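Local atomic coordinates of ribosomal-protein-alanine acetyltransferase (Clostridium acetobutylicum, PDB entry 3DNS), a protein that probably acetylates the N-terminal alanine of a ribosomal protein, this chain being the N-terminal domain of a longer RimJ-like enzyme. Residues F36-N41 / F46-M51; Q95-L100 / F122-D127; I107-I112 / L118-L123. All blocks are in the same frame, centred on the assembly; numbering follows the deposited sequence.

Contact 1: F36-N41 / F46-M51; sequences FIVDLN and FCMFRM
Phe46 faces Asn41 next to the turn of the hairpin, and each gives its backbone N-H to the carbonyl of the other. Its ring extends to Asp39, whose OD2 lies in the ring plane 3.2 Å from CE2 of Phe46; with the carboxylate turned 72° from the ring, the negative oxygen meets the mildly positive C-H rim. Cys47, small and buried, suits the opposite face: SG of Cys47 rests 4.0 Å from CD1 of Ile37, and its CB touches the CD1 branch of Leu40. At selenomethionine Met48 the register slips. Its carbonyl O accepts from two successive amides, Val38 N and Asp39 N, each at 3.0 Å, while Met48 N returns a bond of 2.7 Å to Asp39 O. The flexible side chain then curls its methyl CE over CB of Asp39. Phe49 holds CG between its backbone N and carbonyl carbon (chi1 61°), which sends the ring away from strand 36-41 to meet Phe71 of helix 61-78 and leaves CB to pack 3.8 Å from Ile37 CD1. Arg50 exchanges two backbone bonds with Phe36, and its NH1 passes 3.7 Å from Val38 CG2 while NE salt-bridges Glu121. Two residues, Val38 and Asp39, set against one make this a classic beta bulge, here in an antiparallel hairpin at the centre of a GNAT acetyltransferase sheet.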
ATOM      1  N   PHE A  36       5.094   1.233 -13.769  1.00 21.19           N
ATOM      2  CA  PHE A  36       4.477   0.943 -15.041  1.00 19.82           C
ATOM      3  C   PHE A  36       5.292   1.576 -16.117  1.00 20.67           C
ATOM      4  O   PHE A  36       5.409   2.796 -16.151  1.00 20.54           O
ATOM      5  CB  PHE A  36       3.044   1.546 -15.103  1.00 20.08           C
ATOM      6  CG  PHE A  36       2.132   1.032 -14.062  1.00 20.76           C
ATOM      7  CD1 PHE A  36       1.374  -0.104 -14.272  1.00 24.16           C
ATOM      8  CD2 PHE A  36       2.067   1.637 -12.835  1.00 23.81           C
ATOM      9  CE1 PHE A  36       0.519  -0.605 -13.273  1.00 22.16           C
ATOM     10  CE2 PHE A  36       1.221   1.158 -11.868  1.00 21.79           C
ATOM     11  CZ  PHE A  36       0.449   0.036 -12.084  1.00 22.67           C
ATOM     12  N   ILE A  37       5.821   0.779 -17.036  1.00 20.96           N
ATOM     13  CA  ILE A  37       6.574   1.352 -18.172  1.00 21.59           C
ATOM     14  C   ILE A  37       5.568   1.928 -19.188  1.00 21.29           C
ATOM     15  O   ILE A  37       4.691   1.233 -19.644  1.00 20.67           O
ATOM     16  CB  ILE A  37       7.521   0.337 -18.853  1.00 21.39           C
ATOM     17  CG1 ILE A  37       8.472  -0.325 -17.815  1.00 23.78           C
ATOM     18  CG2 ILE A  37       8.321   1.009 -19.997  1.00 20.09           C
ATOM     19  CD1 ILE A  37       9.390   0.627 -17.163  1.00 21.11           C
ATOM     20  N   VAL A  38       5.735   3.201 -19.506  1.00 21.12           N
ATOM     21  CA  VAL A  38       4.812   3.999 -20.322  1.00 21.60           C
ATOM     22  C   VAL A  38       5.404   4.144 -21.718  1.00 21.73           C
ATOM     23  O   VAL A  38       4.684   3.946 -22.696  1.00 22.24           O
ATOM     24  CB  VAL A  38       4.424   5.349 -19.594  1.00 22.62           C
ATOM     25  CG1 VAL A  38       3.688   6.302 -20.466  1.00 23.80           C
ATOM     26  CG2 VAL A  38       3.558   5.031 -18.317  1.00 22.06           C
ATOM     27  N   ASP A  39       6.715   4.317 -21.820  1.00 20.72           N
ATOM     28  CA  ASP A  39       7.359   4.505 -23.091  1.00 22.70           C
ATOM     29  C   ASP A  39       8.774   3.936 -22.999  1.00 22.49           C
ATOM     30  O   ASP A  39       9.489   4.207 -22.050  1.00 23.09           O
ATOM     31  CB  ASP A  39       7.362   6.015 -23.447  1.00 22.10           C
ATOM     32  CG  ASP A  39       7.546   6.303 -24.927  1.00 26.11           C
ATOM     33  OD1 ASP A  39       7.065   5.536 -25.820  1.00 27.03           O
ATOM     34  OD2 ASP A  39       8.124   7.380 -25.194  1.00 28.84           O
ATOM     35  N   LEU A  40       9.159   3.151 -24.001  1.00 24.15           N
ATOM     36  CA  LEU A  40      10.478   2.532 -24.060  1.00 24.22           C
ATOM     37  C   LEU A  40      10.856   2.505 -25.513  1.00 25.01           C
ATOM     38  O   LEU A  40      10.090   2.020 -26.355  1.00 25.01           O
ATOM     39  CB  LEU A  40      10.425   1.114 -23.485  1.00 25.13           C
ATOM     40  CG  LEU A  40      11.681   0.242 -23.452  1.00 25.39           C
ATOM     41  CD1 LEU A  40      12.678   0.908 -22.523  1.00 26.20           C
ATOM     42  CD2 LEU A  40      11.401  -1.247 -23.037  1.00 23.76           C
ATOM     43  N   ASN A  41      12.040   2.995 -25.807  1.00 24.92           N
ATOM     44  CA  ASN A  41      12.507   3.073 -27.192  1.00 25.17           C
ATOM     45  C   ASN A  41      13.993   2.844 -27.193  1.00 24.75           C
ATOM     46  O   ASN A  41      14.810   3.689 -26.716  1.00 22.04           O
ATOM     47  CB  ASN A  41      12.197   4.467 -27.772  1.00 25.39           C
ATOM     48  CG  ASN A  41      12.381   4.537 -29.257  1.00 25.59           C
ATOM     49  OD1 ASN A  41      13.447   4.243 -29.787  1.00 25.86           O
ATOM     50  ND2 ASN A  41      11.347   4.946 -29.937  1.00 25.99           N
ATOM     51  N   PHE A  46      15.639   5.416 -24.571  1.00 21.46           N
ATOM     52  CA  PHE A  46      14.745   6.273 -23.764  1.00 21.32           C
ATOM     53  C   PHE A  46      13.759   5.368 -23.032  1.00 20.49           C
ATOM     54  O   PHE A  46      13.212   4.438 -23.618  1.00 19.50           O
ATOM     55  CB  PHE A  46      14.029   7.279 -24.672  1.00 21.51           C
ATOM     56  CG  PHE A  46      12.932   8.100 -23.972  1.00 21.56           C
ATOM     57  CD1 PHE A  46      13.261   9.069 -23.049  1.00 21.74           C
ATOM     58  CD2 PHE A  46      11.611   7.869 -24.237  1.00 21.52           C
ATOM     59  CE1 PHE A  46      12.315   9.791 -22.379  1.00 22.62           C
ATOM     60  CE2 PHE A  46      10.626   8.595 -23.579  1.00 23.34           C
ATOM     61  CZ  PHE A  46      10.985   9.570 -22.645  1.00 23.79           C
ATOM     62  N   CYS A  47      13.582   5.600 -21.741  1.00 20.33           N
ATOM     63  CA  CYS A  47      12.600   4.883 -20.953  1.00 19.89           C
ATOM     64  C   CYS A  47      11.871   5.860 -20.088  1.00 19.63           C
ATOM     65  O   CYS A  47      12.526   6.575 -19.330  1.00 19.27           O
ATOM     66  CB  CYS A  47      13.254   3.837 -20.032  1.00 20.55           C
ATOM     67  SG  CYS A  47      12.028   2.906 -19.079  1.00 22.52           S
HETATM   68  N   MSE A  48      10.525   5.868 -20.173  1.00 19.43           N
HETATM   69  CA  MSE A  48       9.647   6.725 -19.351  1.00 19.59           C
HETATM   70  C   MSE A  48       8.693   5.804 -18.638  1.00 18.89           C
HETATM   71  O   MSE A  48       8.094   4.961 -19.285  1.00 18.67           O
HETATM   72  CB  MSE A  48       8.828   7.739 -20.177  1.00 18.27           C
HETATM   73  CG  MSE A  48       7.825   8.512 -19.365  1.00 20.52           C
HETATM   74 SE   MSE A  48       7.361  10.246 -20.208  0.70 23.14          SE
HETATM   75  CE  MSE A  48       6.540   9.458 -21.794  1.00 23.24           C
ATOM     76  N   PHE A  49       8.603   5.944 -17.317  1.00 18.21           N
ATOM     77  CA  PHE A  49       7.647   5.158 -16.523  1.00 18.28           C
ATOM     78  C   PHE A  49       6.881   5.964 -15.503  1.00 18.52           C
ATOM     79  O   PHE A  49       7.290   7.073 -15.106  1.00 19.01           O
ATOM     80  CB  PHE A  49       8.303   3.986 -15.836  1.00 18.39           C
ATOM     81  CG  PHE A  49       9.391   4.333 -14.866  1.00 16.65           C
ATOM     82  CD1 PHE A  49       9.121   4.475 -13.540  1.00 18.15           C
ATOM     83  CD2 PHE A  49      10.708   4.427 -15.281  1.00 19.13           C
ATOM     84  CE1 PHE A  49      10.145   4.720 -12.629  1.00 18.73           C
ATOM     85  CE2 PHE A  49      11.724   4.675 -14.370  1.00 17.48           C
ATOM     86  CZ  PHE A  49      11.414   4.831 -13.038  1.00 18.04           C
ATOM     87  N   ARG A  50       5.748   5.386 -15.097  1.00 18.39           N
ATOM     88  CA  ARG A  50       4.903   5.925 -14.032  1.00 18.27           C
ATOM     89  C   ARG A  50       5.135   5.127 -12.745  1.00 18.62           C
ATOM     90  O   ARG A  50       5.079   3.891 -12.776  1.00 18.22           O
ATOM     91  CB  ARG A  50       3.427   5.865 -14.415  1.00 18.13           C
ATOM     92  CG  ARG A  50       2.515   6.376 -13.310  1.00 18.55           C
ATOM     93  CD  ARG A  50       1.098   6.570 -13.809  1.00 18.46           C
ATOM     94  NE  ARG A  50       0.924   7.820 -14.578  1.00 19.35           N
ATOM     95  CZ  ARG A  50       0.770   7.863 -15.895  1.00 18.99           C
ATOM     96  NH1 ARG A  50       0.822   6.755 -16.610  1.00 19.15           N
ATOM     97  NH2 ARG A  50       0.581   9.007 -16.510  1.00 19.77           N
HETATM   98  N   MSE A  51       5.439   5.818 -11.641  1.00 18.29           N
HETATM   99  CA  MSE A  51       5.641   5.128 -10.372  1.00 20.31           C
HETATM  100  C   MSE A  51       4.518   5.477  -9.416  1.00 20.27           C
HETATM  101  O   MSE A  51       4.310   6.615  -9.112  1.00 21.71           O
HETATM  102  CB  MSE A  51       6.954   5.474  -9.741  1.00 19.24           C
HETATM  103  CG  MSE A  51       7.204   4.700  -8.442  1.00 20.54           C
HETATM  104 SE   MSE A  51       9.065   4.985  -7.728  0.80 28.82          SE
HETATM  105  CE  MSE A  51       8.804   6.809  -7.124  1.00 22.50           C
TER

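Contact 2: Q95-L100 / F122-D127; sequences QPFVEL and FLFGMD
Phe97 and Phe124 lie almost flat on one another in an offset stack, ring centroids 4.2 Å apart and planes only 7° from parallel. The offset places CD1 of Phe97 3.7 Å from CD2 of Phe124; it sets CG of Phe97 over the middle of the Phe124 ring and CB over the same face as a CH-pi contact, 3.9 Å from the centroid. Both residues are buried, and flat, apolar rings fill the interface between helix and sheet without leaving a polar group to satisfy. The two side chains, approaching from helix and strand, cross at about a right angle. Farther along, the selenomethionine Met126 runs extended and bends at its last torsion, setting methyl CE 3.2 Å from the carbonyl O of Leu100; a long, pliable side chain suits this span. In this way the short helix 95-99, which follows strand 83-89 and precedes strand 103-114 in this GNAT domain, packs on strand 117-127. Around the stack, Phe102 meets the Phe97 ring edge-to-face, Phe104 leans on Phe124, and Val88 touches both. Leu68 of helix 61-78 also reaches Phe97. On the solvent side of helix 95-99, NE2 of Gln95 donates to OE2 of Glu99 at 3.2 Å, one turn on, while Glu99 OE1 forms a salt bridge with Lys65.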
ATOM      1  N   GLN A  95      11.167  15.146  -2.491  1.00 31.74           N
ATOM      2  CA  GLN A  95      12.461  15.279  -1.845  1.00 31.52           C
ATOM      3  C   GLN A  95      13.467  14.221  -2.310  1.00 31.05           C
ATOM      4  O   GLN A  95      14.608  14.563  -2.685  1.00 29.83           O
ATOM      5  CB  GLN A  95      12.223  15.240  -0.339  1.00 31.51           C
ATOM      6  CG  GLN A  95      13.393  14.844   0.513  1.00 32.82           C
ATOM      7  CD  GLN A  95      13.031  14.863   1.978  1.00 34.48           C
ATOM      8  OE1 GLN A  95      11.855  14.699   2.328  1.00 39.68           O
ATOM      9  NE2 GLN A  95      14.029  15.067   2.856  1.00 37.40           N
ATOM     10  N   PRO A  96      13.057  12.930  -2.326  1.00 30.10           N
ATOM     11  CA  PRO A  96      14.006  11.927  -2.754  1.00 30.15           C
ATOM     12  C   PRO A  96      14.510  12.188  -4.169  1.00 29.58           C
ATOM     13  O   PRO A  96      15.668  11.965  -4.454  1.00 29.77           O
ATOM     14  CB  PRO A  96      13.206  10.612  -2.697  1.00 30.18           C
ATOM     15  CG  PRO A  96      12.070  10.879  -1.790  1.00 31.38           C
ATOM     16  CD  PRO A  96      11.751  12.337  -2.007  1.00 31.56           C
ATOM     17  N   PHE A  97      13.640  12.662  -5.054  1.00 29.71           N
ATOM     18  CA  PHE A  97      14.023  12.898  -6.445  1.00 29.44           C
ATOM     19  C   PHE A  97      15.060  14.006  -6.547  1.00 29.59           C
ATOM     20  O   PHE A  97      16.057  13.920  -7.299  1.00 32.03           O
ATOM     21  CB  PHE A  97      12.824  13.306  -7.273  1.00 29.24           C
ATOM     22  CG  PHE A  97      11.876  12.208  -7.521  1.00 29.44           C
ATOM     23  CD1 PHE A  97      12.005  11.420  -8.647  1.00 25.62           C
ATOM     24  CD2 PHE A  97      10.818  11.969  -6.618  1.00 30.50           C
ATOM     25  CE1 PHE A  97      11.122  10.371  -8.866  1.00 29.07           C
ATOM     26  CE2 PHE A  97       9.952  10.945  -6.828  1.00 30.43           C
ATOM     27  CZ  PHE A  97      10.087  10.142  -7.970  1.00 30.27           C
ATOM     28  N   VAL A  98      14.814  15.082  -5.828  1.00 29.71           N
ATOM     29  CA  VAL A  98      15.712  16.244  -5.887  1.00 29.61           C
ATOM     30  C   VAL A  98      17.081  15.880  -5.254  1.00 29.09           C
ATOM     31  O   VAL A  98      18.143  16.263  -5.755  1.00 29.21           O
ATOM     32  CB  VAL A  98      14.993  17.514  -5.273  1.00 29.88           C
ATOM     33  CG1 VAL A  98      15.877  18.760  -5.270  1.00 29.91           C
ATOM     34  CG2 VAL A  98      13.702  17.797  -6.074  1.00 30.98           C
ATOM     35  N   GLU A  99      17.056  15.125  -4.166  1.00 29.15           N
ATOM     36  CA  GLU A  99      18.297  14.718  -3.501  1.00 28.56           C
ATOM     37  C   GLU A  99      19.149  13.731  -4.335  1.00 28.23           C
ATOM     38  O   GLU A  99      20.360  13.630  -4.145  1.00 28.02           O
ATOM     39  CB  GLU A  99      17.962  14.121  -2.124  1.00 28.43           C
ATOM     40  CG  GLU A  99      17.341  15.168  -1.200  1.00 28.53           C
ATOM     41  CD  GLU A  99      16.911  14.627   0.157  1.00 29.30           C
ATOM     42  OE1 GLU A  99      16.806  13.392   0.315  1.00 29.92           O
ATOM     43  OE2 GLU A  99      16.672  15.450   1.067  1.00 25.38           O
ATOM     44  N   LEU A 100      18.518  12.981  -5.237  1.00 27.40           N
ATOM     45  CA  LEU A 100      19.260  12.074  -6.096  1.00 26.99           C
ATOM     46  C   LEU A 100      19.727  12.778  -7.382  1.00 27.53           C
ATOM     47  O   LEU A 100      20.461  12.195  -8.165  1.00 28.06           O
ATOM     48  CB  LEU A 100      18.420  10.853  -6.418  1.00 26.97           C
ATOM     49  CG  LEU A 100      18.130   9.930  -5.253  1.00 27.20           C
ATOM     50  CD1 LEU A 100      17.063   8.872  -5.684  1.00 24.39           C
ATOM     51  CD2 LEU A 100      19.439   9.225  -4.820  1.00 28.88           C
ATOM     52  N   PHE A 122       3.914  15.117 -11.554  1.00 24.47           N
ATOM     53  CA  PHE A 122       5.259  15.609 -11.871  1.00 23.72           C
ATOM     54  C   PHE A 122       5.929  14.777 -12.877  1.00 23.89           C
ATOM     55  O   PHE A 122       5.745  13.552 -12.889  1.00 22.59           O
ATOM     56  CB  PHE A 122       6.173  15.602 -10.656  1.00 24.10           C
ATOM     57  CG  PHE A 122       5.828  16.614  -9.650  1.00 22.70           C
ATOM     58  CD1 PHE A 122       5.767  17.972 -10.000  1.00 26.17           C
ATOM     59  CD2 PHE A 122       5.629  16.258  -8.353  1.00 22.60           C
ATOM     60  CE1 PHE A 122       5.475  18.941  -9.043  1.00 26.37           C
ATOM     61  CE2 PHE A 122       5.361  17.200  -7.407  1.00 24.13           C
ATOM     62  CZ  PHE A 122       5.262  18.544  -7.738  1.00 25.55           C
ATOM     63  N   LEU A 123       6.742  15.437 -13.717  1.00 22.77           N
ATOM     64  CA  LEU A 123       7.607  14.738 -14.653  1.00 22.57           C
ATOM     65  C   LEU A 123       9.032  15.033 -14.247  1.00 22.25           C
ATOM     66  O   LEU A 123       9.473  16.182 -14.311  1.00 22.37           O
ATOM     67  CB  LEU A 123       7.299  15.160 -16.124  1.00 22.44           C
ATOM     68  CG  LEU A 123       8.081  14.451 -17.244  1.00 23.45           C
ATOM     69  CD1 LEU A 123       7.683  12.953 -17.357  1.00 22.60           C
ATOM     70  CD2 LEU A 123       7.946  15.190 -18.650  1.00 21.10           C
ATOM     71  N   PHE A 124       9.748  13.985 -13.824  1.00 22.78           N
ATOM     72  CA  PHE A 124      11.178  14.073 -13.475  1.00 22.21           C
ATOM     73  C   PHE A 124      12.072  13.455 -14.535  1.00 22.20           C
ATOM     74  O   PHE A 124      11.688  12.500 -15.148  1.00 22.80           O
ATOM     75  CB  PHE A 124      11.419  13.362 -12.163  1.00 22.27           C
ATOM     76  CG  PHE A 124      10.849  14.056 -11.014  1.00 21.37           C
ATOM     77  CD1 PHE A 124      11.509  15.122 -10.455  1.00 22.86           C
ATOM     78  CD2 PHE A 124       9.695  13.622 -10.430  1.00 22.84           C
ATOM     79  CE1 PHE A 124      10.968  15.788  -9.370  1.00 23.65           C
ATOM     80  CE2 PHE A 124       9.162  14.299  -9.326  1.00 23.55           C
ATOM     81  CZ  PHE A 124       9.800  15.373  -8.813  1.00 21.43           C
ATOM     82  N   GLY A 125      13.291  13.945 -14.724  1.00 23.01           N
ATOM     83  CA  GLY A 125      14.167  13.308 -15.697  1.00 23.57           C
ATOM     84  C   GLY A 125      15.593  13.188 -15.200  1.00 24.98           C
ATOM     85  O   GLY A 125      16.029  13.976 -14.348  1.00 25.43           O
HETATM   86  N   MSE A 126      16.297  12.166 -15.708  1.00 25.28           N
HETATM   87  CA  MSE A 126      17.713  11.977 -15.439  1.00 26.55           C
HETATM   88  C   MSE A 126      18.352  11.278 -16.621  1.00 24.81           C
HETATM   89  O   MSE A 126      17.827  10.306 -17.136  1.00 23.57           O
HETATM   90  CB  MSE A 126      17.922  11.142 -14.162  1.00 25.84           C
HETATM   91  CG  MSE A 126      19.350  10.790 -13.897  1.00 27.27           C
HETATM   92 SE   MSE A 126      19.653   9.914 -12.167  0.70 30.92          SE
HETATM   93  CE  MSE A 126      19.185  11.361 -10.940  1.00 29.91           C
ATOM     94  N   ASP A 127      19.494  11.778 -17.038  1.00 25.51           N
ATOM     95  CA  ASP A 127      20.291  11.088 -18.064  1.00 26.88           C
ATOM     96  C   ASP A 127      21.516  10.363 -17.486  1.00 26.87           C
ATOM     97  O   ASP A 127      21.860  10.557 -16.306  1.00 25.96           O
ATOM     98  CB  ASP A 127      20.595  11.995 -19.265  1.00 26.17           C
ATOM     99  CG  ASP A 127      21.530  13.089 -18.961  1.00 28.77           C
ATOM    100  OD1 ASP A 127      22.247  13.070 -17.941  1.00 30.73           O
ATOM    101  OD2 ASP A 127      21.551  14.014 -19.774  1.00 35.10           O
TER

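Contact 3: I107-I112 / L118-L123; sequences IINKSI and LKDEFL
Glu121 reaches across to Ser111 and Ile112 in the antiparallel hairpin of strands 103-114 and 117-127, which closes one edge of the GNAT sheet within this chain and is interrupted by a classic beta bulge. At the base of the side chain, CB lies beside OG of Ser111 and the carbonyl of Ile108, with which Glu121 is paired by two backbone bonds. Next, CG packs 3.5 Å from CD1 of Ile112, the two side chains crossing at about a right angle, so the aliphatic part of the glutamate is used as a hydrocarbon. The chain extends beyond CG (chi2 -178°) and delivers the carboxylate to Ser111, whose OG donates to OE1 of Glu121 at 2.8 Å, on the anti side and 24° out of the carboxylate plane. The same OE1 accepts from a water that also donates to the Ser111 carbonyl, while OE2 takes a salt bridge from Arg50, so partners on both oxygens hold this buried acid in place. The bulge sets Ser111 and Ile112 against Lys119, and Lys119 N donates a hydrogen bond of 2.7 Å to Ile112 O. Lysine suits the position because its amine reaches the acids Glu114 and Asp89. Lys110, at the corner of the chain with a left-handed backbone, lays its CD 3.5 Å from Leu118 CD1, a hydrocarbon contact at the surface. Its amide is caught by Asp120: Lys110 N donates to OD1 of Asp120 at 2.9 Å, 25° out of the carboxylate plane.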
ATOM      1  N   ILE A 107       5.065  19.460 -15.438  1.00 23.60           N
ATOM      2  CA  ILE A 107       3.932  19.120 -14.600  1.00 22.75           C
ATOM      3  C   ILE A 107       2.811  18.818 -15.565  1.00 22.65           C
ATOM      4  O   ILE A 107       2.433  19.632 -16.428  1.00 19.54           O
ATOM      5  CB  ILE A 107       3.526  20.266 -13.645  1.00 23.13           C
ATOM      6  CG1 ILE A 107       4.614  20.505 -12.590  1.00 23.37           C
ATOM      7  CG2 ILE A 107       2.191  19.970 -12.903  1.00 23.33           C
ATOM      8  CD1 ILE A 107       4.563  21.888 -12.081  1.00 24.32           C
ATOM      9  N   ILE A 108       2.340  17.584 -15.466  1.00 22.11           N
ATOM     10  CA  ILE A 108       1.263  17.116 -16.274  1.00 23.73           C
ATOM     11  C   ILE A 108       0.020  17.376 -15.443  1.00 24.37           C
ATOM     12  O   ILE A 108      -0.309  16.573 -14.565  1.00 23.25           O
ATOM     13  CB  ILE A 108       1.367  15.569 -16.592  1.00 22.40           C
ATOM     14  CG1 ILE A 108       2.736  15.222 -17.184  1.00 24.47           C
ATOM     15  CG2 ILE A 108       0.298  15.205 -17.541  1.00 23.55           C
ATOM     16  CD1 ILE A 108       3.045  13.732 -17.243  1.00 25.04           C
ATOM     17  N   ASN A 109      -0.676  18.476 -15.743  1.00 25.68           N
ATOM     18  CA  ASN A 109      -1.872  18.876 -14.983  1.00 25.60           C
ATOM     19  C   ASN A 109      -3.059  17.949 -15.287  1.00 25.72           C
ATOM     20  O   ASN A 109      -3.300  17.573 -16.442  1.00 26.29           O
ATOM     21  CB  ASN A 109      -2.299  20.302 -15.312  1.00 25.61           C
ATOM     22  CG  ASN A 109      -1.202  21.329 -15.106  1.00 28.49           C
ATOM     23  OD1 ASN A 109      -0.863  21.686 -13.986  1.00 33.07           O
ATOM     24  ND2 ASN A 109      -0.683  21.860 -16.202  1.00 32.21           N
ATOM     25  N   LYS A 110      -3.808  17.601 -14.248  1.00 25.95           N
ATOM     26  CA  LYS A 110      -5.140  16.975 -14.368  1.00 25.18           C
ATOM     27  C   LYS A 110      -5.123  15.666 -15.175  1.00 25.34           C
ATOM     28  O   LYS A 110      -6.053  15.373 -15.931  1.00 25.38           O
ATOM     29  CB  LYS A 110      -6.159  17.964 -14.930  1.00 25.80           C
ATOM     30  CG  LYS A 110      -6.423  19.227 -14.134  1.00 25.80           C
ATOM     31  CD  LYS A 110      -7.707  19.974 -14.689  1.00 27.10           C
ATOM     32  CE  LYS A 110      -7.618  21.524 -14.540  1.00 28.84           C
ATOM     33  NZ  LYS A 110      -8.883  22.395 -14.678  1.00 28.86           N
ATOM     34  N   SER A 111      -4.070  14.872 -14.990  1.00 24.39           N
ATOM     35  CA  SER A 111      -3.947  13.548 -15.644  1.00 24.12           C
ATOM     36  C   SER A 111      -4.406  12.403 -14.768  1.00 23.68           C
ATOM     37  O   SER A 111      -4.364  11.241 -15.210  1.00 23.88           O
ATOM     38  CB  SER A 111      -2.507  13.257 -16.088  1.00 22.99           C
ATOM     39  OG  SER A 111      -1.601  13.500 -15.025  1.00 21.31           O
ATOM     40  N   ILE A 112      -4.774  12.720 -13.531  1.00 23.90           N
ATOM     41  CA  ILE A 112      -5.286  11.741 -12.569  1.00 23.77           C
ATOM     42  C   ILE A 112      -6.692  12.110 -12.118  1.00 23.78           C
ATOM     43  O   ILE A 112      -6.942  13.237 -11.725  1.00 22.65           O
ATOM     44  CB  ILE A 112      -4.430  11.662 -11.274  1.00 23.58           C
ATOM     45  CG1 ILE A 112      -3.038  11.096 -11.540  1.00 24.54           C
ATOM     46  CG2 ILE A 112      -5.104  10.764 -10.216  1.00 22.58           C
ATOM     47  CD1 ILE A 112      -2.100  11.233 -10.358  1.00 22.77           C
ATOM     48  N   LEU A 118      -9.602  15.804  -9.955  1.00 32.58           N
ATOM     49  CA  LEU A 118      -8.488  15.738 -10.882  1.00 31.32           C
ATOM     50  C   LEU A 118      -7.203  16.179 -10.159  1.00 30.60           C
ATOM     51  O   LEU A 118      -7.180  17.222  -9.504  1.00 30.13           O
ATOM     52  CB  LEU A 118      -8.725  16.639 -12.088  1.00 31.69           C
ATOM     53  CG  LEU A 118      -9.811  16.318 -13.110  1.00 31.97           C
ATOM     54  CD1 LEU A 118     -10.181  17.631 -13.874  1.00 31.43           C
ATOM     55  CD2 LEU A 118      -9.365  15.221 -14.058  1.00 28.02           C
ATOM     56  N   LYS A 119      -6.137  15.394 -10.293  1.00 28.97           N
ATOM     57  CA  LYS A 119      -4.876  15.736  -9.677  1.00 28.29           C
ATOM     58  C   LYS A 119      -3.763  15.807 -10.734  1.00 27.44           C
ATOM     59  O   LYS A 119      -3.905  15.314 -11.877  1.00 27.67           O
ATOM     60  CB  LYS A 119      -4.538  14.732  -8.577  1.00 28.64           C
ATOM     61  CG  LYS A 119      -5.339  14.889  -7.249  1.00 28.93           C
ATOM     62  CD  LYS A 119      -5.300  13.577  -6.376  1.00 29.55           C
ATOM     63  CE  LYS A 119      -3.953  12.888  -6.377  1.00 29.05           C
ATOM     64  NZ  LYS A 119      -3.744  11.733  -5.403  1.00 33.21           N
ATOM     65  N   ASP A 120      -2.653  16.424 -10.346  1.00 26.35           N
ATOM     66  CA  ASP A 120      -1.533  16.663 -11.244  1.00 25.61           C
ATOM     67  C   ASP A 120      -0.479  15.572 -11.031  1.00 24.97           C
ATOM     68  O   ASP A 120      -0.454  14.922  -9.976  1.00 23.39           O
ATOM     69  CB  ASP A 120      -0.911  18.031 -10.960  1.00 24.71           C
ATOM     70  CG  ASP A 120      -1.878  19.203 -11.185  1.00 25.75           C
ATOM     71  OD1 ASP A 120      -2.939  19.075 -11.877  1.00 21.52           O
ATOM     72  OD2 ASP A 120      -1.506  20.296 -10.701  1.00 26.26           O
ATOM     73  N   GLU A 121       0.360  15.378 -12.061  1.00 24.87           N
ATOM     74  CA  GLU A 121       1.586  14.599 -11.976  1.00 25.07           C
ATOM     75  C   GLU A 121       2.859  15.401 -12.301  1.00 24.84           C
ATOM     76  O   GLU A 121       2.904  16.249 -13.222  1.00 25.65           O
ATOM     77  CB  GLU A 121       1.481  13.401 -12.925  1.00 26.14           C
ATOM     78  CG  GLU A 121       0.521  12.339 -12.459  1.00 26.17           C
ATOM     79  CD  GLU A 121       0.458  11.148 -13.377  1.00 26.88           C
ATOM     80  OE1 GLU A 121       0.065  11.351 -14.567  1.00 30.31           O
ATOM     81  OE2 GLU A 121       0.775  10.008 -12.909  1.00 25.07           O
ATOM     82  N   PHE A 122       3.914  15.117 -11.554  1.00 24.47           N
ATOM     83  CA  PHE A 122       5.259  15.609 -11.871  1.00 23.72           C
ATOM     84  C   PHE A 122       5.929  14.777 -12.877  1.00 23.89           C
ATOM     85  O   PHE A 122       5.745  13.552 -12.889  1.00 22.59           O
ATOM     86  CB  PHE A 122       6.173  15.602 -10.656  1.00 24.10           C
ATOM     87  CG  PHE A 122       5.828  16.614  -9.650  1.00 22.70           C
ATOM     88  CD1 PHE A 122       5.767  17.972 -10.000  1.00 26.17           C
ATOM     89  CD2 PHE A 122       5.629  16.258  -8.353  1.00 22.60           C
ATOM     90  CE1 PHE A 122       5.475  18.941  -9.043  1.00 26.37           C
ATOM     91  CE2 PHE A 122       5.361  17.200  -7.407  1.00 24.13           C
ATOM     92  CZ  PHE A 122       5.262  18.544  -7.738  1.00 25.55           C
ATOM     93  N   LEU A 123       6.742  15.437 -13.717  1.00 22.77           N
ATOM     94  CA  LEU A 123       7.607  14.738 -14.653  1.00 22.57           C
ATOM     95  C   LEU A 123       9.032  15.033 -14.247  1.00 22.25           C
ATOM     96  O   LEU A 123       9.473  16.182 -14.311  1.00 22.37           O
ATOM     97  CB  LEU A 123       7.299  15.160 -16.124  1.00 22.44           C
ATOM     98  CG  LEU A 123       8.081  14.451 -17.244  1.00 23.45           C
ATOM     99  CD1 LEU A 123       7.683  12.953 -17.357  1.00 22.60           C
ATOM    100  CD2 LEU A 123       7.946  15.190 -18.650  1.00 21.10           C
TER
HETATM  101  O   HOH W   1      -2.118   9.687 -14.944  1.00 37.42           O

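Overall arrangement
All three contacts belong to one mixed sheet and its covering helices, with centres about 15 to 16 Å apart. Contact 1 comes first along the chain; helix 61-78 and strand 83-89 follow before contact 2 opens with helix 95-99, and contacts 2 and 3 end on the same strand, 117-127, sharing Phe122 and Leu123. Strand 83-89 lies between the hairpin of contact 1 and strand 117-127, yet side chains cross it: Arg50 NE and Glu121 OE2 form a 2.8 Å salt bridge, and Met48 packs on Leu123. On the helix side, Met51 touches Phe97. Both hairpins are thus tied into a single GNAT-type domain.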